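Local coordinates for RNA-directed RNA polymerase (Infectious pancreatic necrosis virus, PDB 3ZED), which copies the viral genome as an RNA-dependent RNA polymerase and probably exists both free and covalently attached to the genomic RNA, at residues V556-S564 against F574-R582. Residues are numbered along the deposited sequence; the frame is centred on the assembly and turned at random. Where two conformers were deposited one is given.
Sequences VELDLLGWS and FVPVLENER
Trp563 and Ser564 pair antiparallel with Leu578 and Val577, as non-hydrogen-bonded and hydrogen-bonded pairs respectively: Ser564 N reaches Val577 O at 2.8 Å, Ser564 O accepts Val577 N, and Glu579 N extends the ladder to Gly562 O. These are the arms of a beta hairpin in the family's thumb-domain range; a type I' turn from Leu560 to Trp563, beside a G1 bulge, adds strand 556-560. Gly562 suits this turn, since its positive phi would jam a CB against the preceding carbonyl; its bare CA also lets the Arg582 guanidinium lie flat over it, Gly562 CA being 3.6 Å from Arg582 CZ. The broad indole of Trp563 suits the apolar side: Leu578 CD1 sits over its six-membered ring, 4.1 Å from the centroid, a CH-pi contact, while Pro576 CB meets Trp563 CE3 obliquely. On the face of Ser564 and Val577, Glu579, bent at chi2 (69°), brings its carboxylate between Ser564 OG and the backbone of Asp559. Ser564 OG, turned beside its own backbone N (chi1 -63°), donates a hydrogen bond to Glu579 OE1, modelled at a doubtfully short 2.5 Å; Glu579 has two conformers. Water 1 ties Ser564 OG to Glu557 OE1 and Asn580 N. Glu557 OE1 and Glu579 OE2 lie 3.8 Å apart in nearly parallel carboxylate planes. Arg519 salt-bridges Glu579 OE2, whereas Arg582 NE is 4.0 Å from Asp559 OD1, well out of the guanidinium plane, so charge alone acts. Such crowding of acids would tend to raise a carboxylate's pKa, which Arg519 probably offsets at Glu579, the N-cap residue joining sheet to helix.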
loop_
_atom_site.group_PDB
_atom_site.type_symbol
_atom_site.label_atom_id
_atom_site.label_comp_id
_atom_site.label_asym_id
_atom_site.label_seq_id
_atom_site.Cartn_x
_atom_site.Cartn_y
_atom_site.Cartn_z
ATOM N N VAL B 556 -4.160 -26.110 -3.705
ATOM C CA VAL B 556 -2.957 -25.642 -4.392
ATOM C C VAL B 556 -2.574 -24.415 -3.560
ATOM O O VAL B 556 -3.235 -23.380 -3.658
ATOM C CB VAL B 556 -3.137 -25.369 -5.911
ATOM C CG1 VAL B 556 -1.789 -25.046 -6.566
ATOM C CG2 VAL B 556 -3.780 -26.556 -6.614
ATOM N N GLU B 557 -1.610 -24.576 -2.638
ATOM C CA GLU B 557 -1.258 -23.546 -1.652
ATOM C C GLU B 557 -0.307 -22.488 -2.219
ATOM O O GLU B 557 0.818 -22.331 -1.772
ATOM C CB GLU B 557 -0.704 -24.190 -0.372
ATOM C CG GLU B 557 -1.682 -25.152 0.281
ATOM C CD GLU B 557 -1.331 -25.438 1.727
ATOM O OE1 GLU B 557 -1.744 -24.650 2.611
ATOM O OE2 GLU B 557 -0.581 -26.410 1.966
ATOM N N LEU B 558 -0.815 -21.721 -3.196
ATOM C CA LEU B 558 -0.062 -20.698 -3.890
ATOM C C LEU B 558 0.323 -19.550 -2.982
ATOM O O LEU B 558 1.351 -18.911 -3.227
ATOM C CB LEU B 558 -0.891 -20.138 -5.052
ATOM C CG LEU B 558 -1.331 -21.075 -6.164
ATOM C CD1 LEU B 558 -2.251 -20.336 -7.129
ATOM C CD2 LEU B 558 -0.112 -21.688 -6.897
ATOM N N ASP B 559 -0.524 -19.268 -1.958
ATOM C CA ASP B 559 -0.441 -18.111 -1.073
ATOM C C ASP B 559 -0.366 -16.852 -1.959
ATOM O O ASP B 559 0.427 -15.947 -1.719
ATOM C CB ASP B 559 0.707 -18.211 -0.046
ATOM C CG ASP B 559 0.679 -17.132 1.033
ATOM O OD1 ASP B 559 -0.425 -16.627 1.346
ATOM O OD2 ASP B 559 1.763 -16.744 1.514
ATOM N N LEU B 560 -1.173 -16.845 -3.038
ATOM C CA LEU B 560 -1.237 -15.747 -3.986
ATOM C C LEU B 560 -1.977 -14.617 -3.318
ATOM O O LEU B 560 -3.198 -14.661 -3.212
ATOM C CB LEU B 560 -1.932 -16.207 -5.282
ATOM C CG LEU B 560 -1.994 -15.166 -6.423
ATOM C CD1 LEU B 560 -0.638 -15.028 -7.120
ATOM C CD2 LEU B 560 -3.036 -15.552 -7.422
ATOM N N LEU B 561 -1.219 -13.641 -2.779
ATOM C CA LEU B 561 -1.777 -12.506 -2.030
ATOM C C LEU B 561 -2.679 -13.021 -0.875
ATOM O O LEU B 561 -3.703 -12.420 -0.567
ATOM C CB LEU B 561 -2.524 -11.492 -2.945
ATOM C CG LEU B 561 -1.775 -11.024 -4.215
ATOM C CD1 LEU B 561 -2.579 -10.005 -4.982
ATOM C CD2 LEU B 561 -0.411 -10.454 -3.876
ATOM N N GLY B 562 -2.259 -14.136 -0.257
ATOM C CA GLY B 562 -2.960 -14.768 0.858
ATOM C C GLY B 562 -4.006 -15.802 0.503
ATOM O O GLY B 562 -4.709 -16.282 1.389
ATOM N N TRP B 563 -4.120 -16.173 -0.769
ATOM C CA TRP B 563 -5.133 -17.142 -1.201
ATOM C C TRP B 563 -4.547 -18.443 -1.759
ATOM O O TRP B 563 -3.548 -18.433 -2.476
ATOM C CB TRP B 563 -6.047 -16.527 -2.291
ATOM C CG TRP B 563 -6.685 -15.238 -1.888
ATOM C CD1 TRP B 563 -6.243 -13.975 -2.178
ATOM C CD2 TRP B 563 -7.832 -15.080 -1.041
ATOM N NE1 TRP B 563 -7.063 -13.036 -1.592
ATOM C CE2 TRP B 563 -8.038 -13.686 -0.868
ATOM C CE3 TRP B 563 -8.725 -15.982 -0.423
ATOM C CZ2 TRP B 563 -9.106 -13.175 -0.114
ATOM C CZ3 TRP B 563 -9.786 -15.473 0.311
ATOM C CH2 TRP B 563 -9.960 -14.086 0.474
ATOM N N SER B 564 -5.218 -19.552 -1.442
ATOM C CA SER B 564 -4.978 -20.898 -1.978
ATOM C C SER B 564 -6.086 -21.202 -2.974
ATOM O O SER B 564 -7.126 -20.517 -2.970
ATOM C CB SER B 564 -4.970 -21.953 -0.871
ATOM O OG SER B 564 -3.922 -21.746 0.049
ATOM N N PHE B 574 -11.262 -23.727 -10.406
ATOM C CA PHE B 574 -10.588 -23.453 -9.151
ATOM C C PHE B 574 -11.206 -22.208 -8.542
ATOM O O PHE B 574 -11.550 -21.252 -9.262
ATOM C CB PHE B 574 -9.078 -23.267 -9.346
ATOM C CG PHE B 574 -8.375 -24.567 -9.614
ATOM C CD1 PHE B 574 -7.885 -25.338 -8.568
ATOM C CD2 PHE B 574 -8.175 -25.009 -10.914
ATOM C CE1 PHE B 574 -7.211 -26.538 -8.821
ATOM C CE2 PHE B 574 -7.527 -26.224 -11.161
ATOM C CZ PHE B 574 -7.052 -26.980 -10.115
ATOM N N VAL B 575 -11.387 -22.243 -7.227
ATOM C CA VAL B 575 -11.964 -21.137 -6.458
ATOM C C VAL B 575 -10.980 -20.776 -5.324
ATOM O O VAL B 575 -10.228 -21.653 -4.892
ATOM C CB VAL B 575 -13.385 -21.464 -5.929
ATOM C CG1 VAL B 575 -14.357 -21.690 -7.083
ATOM C CG2 VAL B 575 -13.375 -22.672 -4.981
ATOM N N PRO B 576 -10.949 -19.523 -4.822
ATOM C CA PRO B 576 -10.013 -19.228 -3.740
ATOM C C PRO B 576 -10.535 -19.623 -2.360
ATOM O O PRO B 576 -11.733 -19.558 -2.074
ATOM C CB PRO B 576 -9.858 -17.714 -3.821
ATOM C CG PRO B 576 -11.187 -17.229 -4.324
ATOM C CD PRO B 576 -11.722 -18.320 -5.214
ATOM N N VAL B 577 -9.599 -19.980 -1.496
ATOM C CA VAL B 577 -9.811 -20.188 -0.076
ATOM C C VAL B 577 -8.651 -19.470 0.621
ATOM O O VAL B 577 -7.473 -19.562 0.180
ATOM C CB VAL B 577 -9.999 -21.656 0.420
ATOM C CG1 VAL B 577 -11.251 -22.286 -0.165
ATOM C CG2 VAL B 577 -8.758 -22.530 0.195
ATOM N N LEU B 578 -8.978 -18.738 1.684
ATOM C CA LEU B 578 -7.949 -18.016 2.424
ATOM C C LEU B 578 -6.892 -18.989 2.900
ATOM O O LEU B 578 -7.267 -20.060 3.391
ATOM C CB LEU B 578 -8.579 -17.273 3.624
ATOM C CG LEU B 578 -7.638 -16.324 4.362
ATOM C CD1 LEU B 578 -7.197 -15.149 3.450
ATOM C CD2 LEU B 578 -8.302 -15.794 5.592
ATOM N N GLU B 579 -5.589 -18.644 2.733
ATOM C CA GLU B 579 -4.476 -19.474 3.199
ATOM C C GLU B 579 -4.754 -19.907 4.639
ATOM O O GLU B 579 -5.159 -19.069 5.447
ATOM C CB GLU B 579 -3.148 -18.706 3.096
ATOM C CG GLU B 579 -1.957 -19.600 2.774
ATOM C CD GLU B 579 -1.929 -20.194 1.377
ATOM O OE1 GLU B 579 -2.625 -19.663 0.485
ATOM O OE2 GLU B 579 -1.243 -21.219 1.180
ATOM N N ASN B 580 -4.619 -21.210 4.934
ATOM C CA ASN B 580 -4.933 -21.818 6.237
ATOM C C ASN B 580 -4.431 -21.034 7.477
ATOM O O ASN B 580 -5.232 -20.785 8.384
ATOM C CB ASN B 580 -4.452 -23.265 6.322
ATOM C CG ASN B 580 -4.863 -23.940 7.624
ATOM O OD1 ASN B 580 -6.039 -24.039 7.961
ATOM N ND2 ASN B 580 -3.901 -24.289 8.450
ATOM N N GLU B 581 -3.150 -20.653 7.517
ATOM C CA GLU B 581 -2.559 -19.933 8.661
ATOM C C GLU B 581 -3.276 -18.597 8.928
ATOM O O GLU B 581 -3.529 -18.262 10.080
ATOM C CB GLU B 581 -1.062 -19.700 8.422
ATOM C CG GLU B 581 -0.242 -19.541 9.693
ATOM C CD GLU B 581 1.256 -19.445 9.444
ATOM O OE1 GLU B 581 1.723 -18.373 8.991
ATOM O OE2 GLU B 581 1.962 -20.454 9.683
ATOM N N ARG B 582 -3.614 -17.860 7.873
ATOM C CA ARG B 582 -4.363 -16.601 7.964
ATOM C C ARG B 582 -5.798 -16.849 8.456
ATOM O O ARG B 582 -6.296 -16.099 9.292
ATOM C CB ARG B 582 -4.418 -15.906 6.590
ATOM C CG ARG B 582 -3.066 -15.448 6.108
ATOM C CD ARG B 582 -3.243 -14.614 4.861
ATOM N NE ARG B 582 -1.944 -14.360 4.248
ATOM C CZ ARG B 582 -1.563 -13.190 3.752
ATOM N NH1 ARG B 582 -2.389 -12.146 3.779
ATOM N NH2 ARG B 582 -0.359 -13.055 3.207
HETATM O O HOH W 1 -4.191 -23.013 2.603
HETATM O O HOH W 2 -0.528 -16.468 4.025
#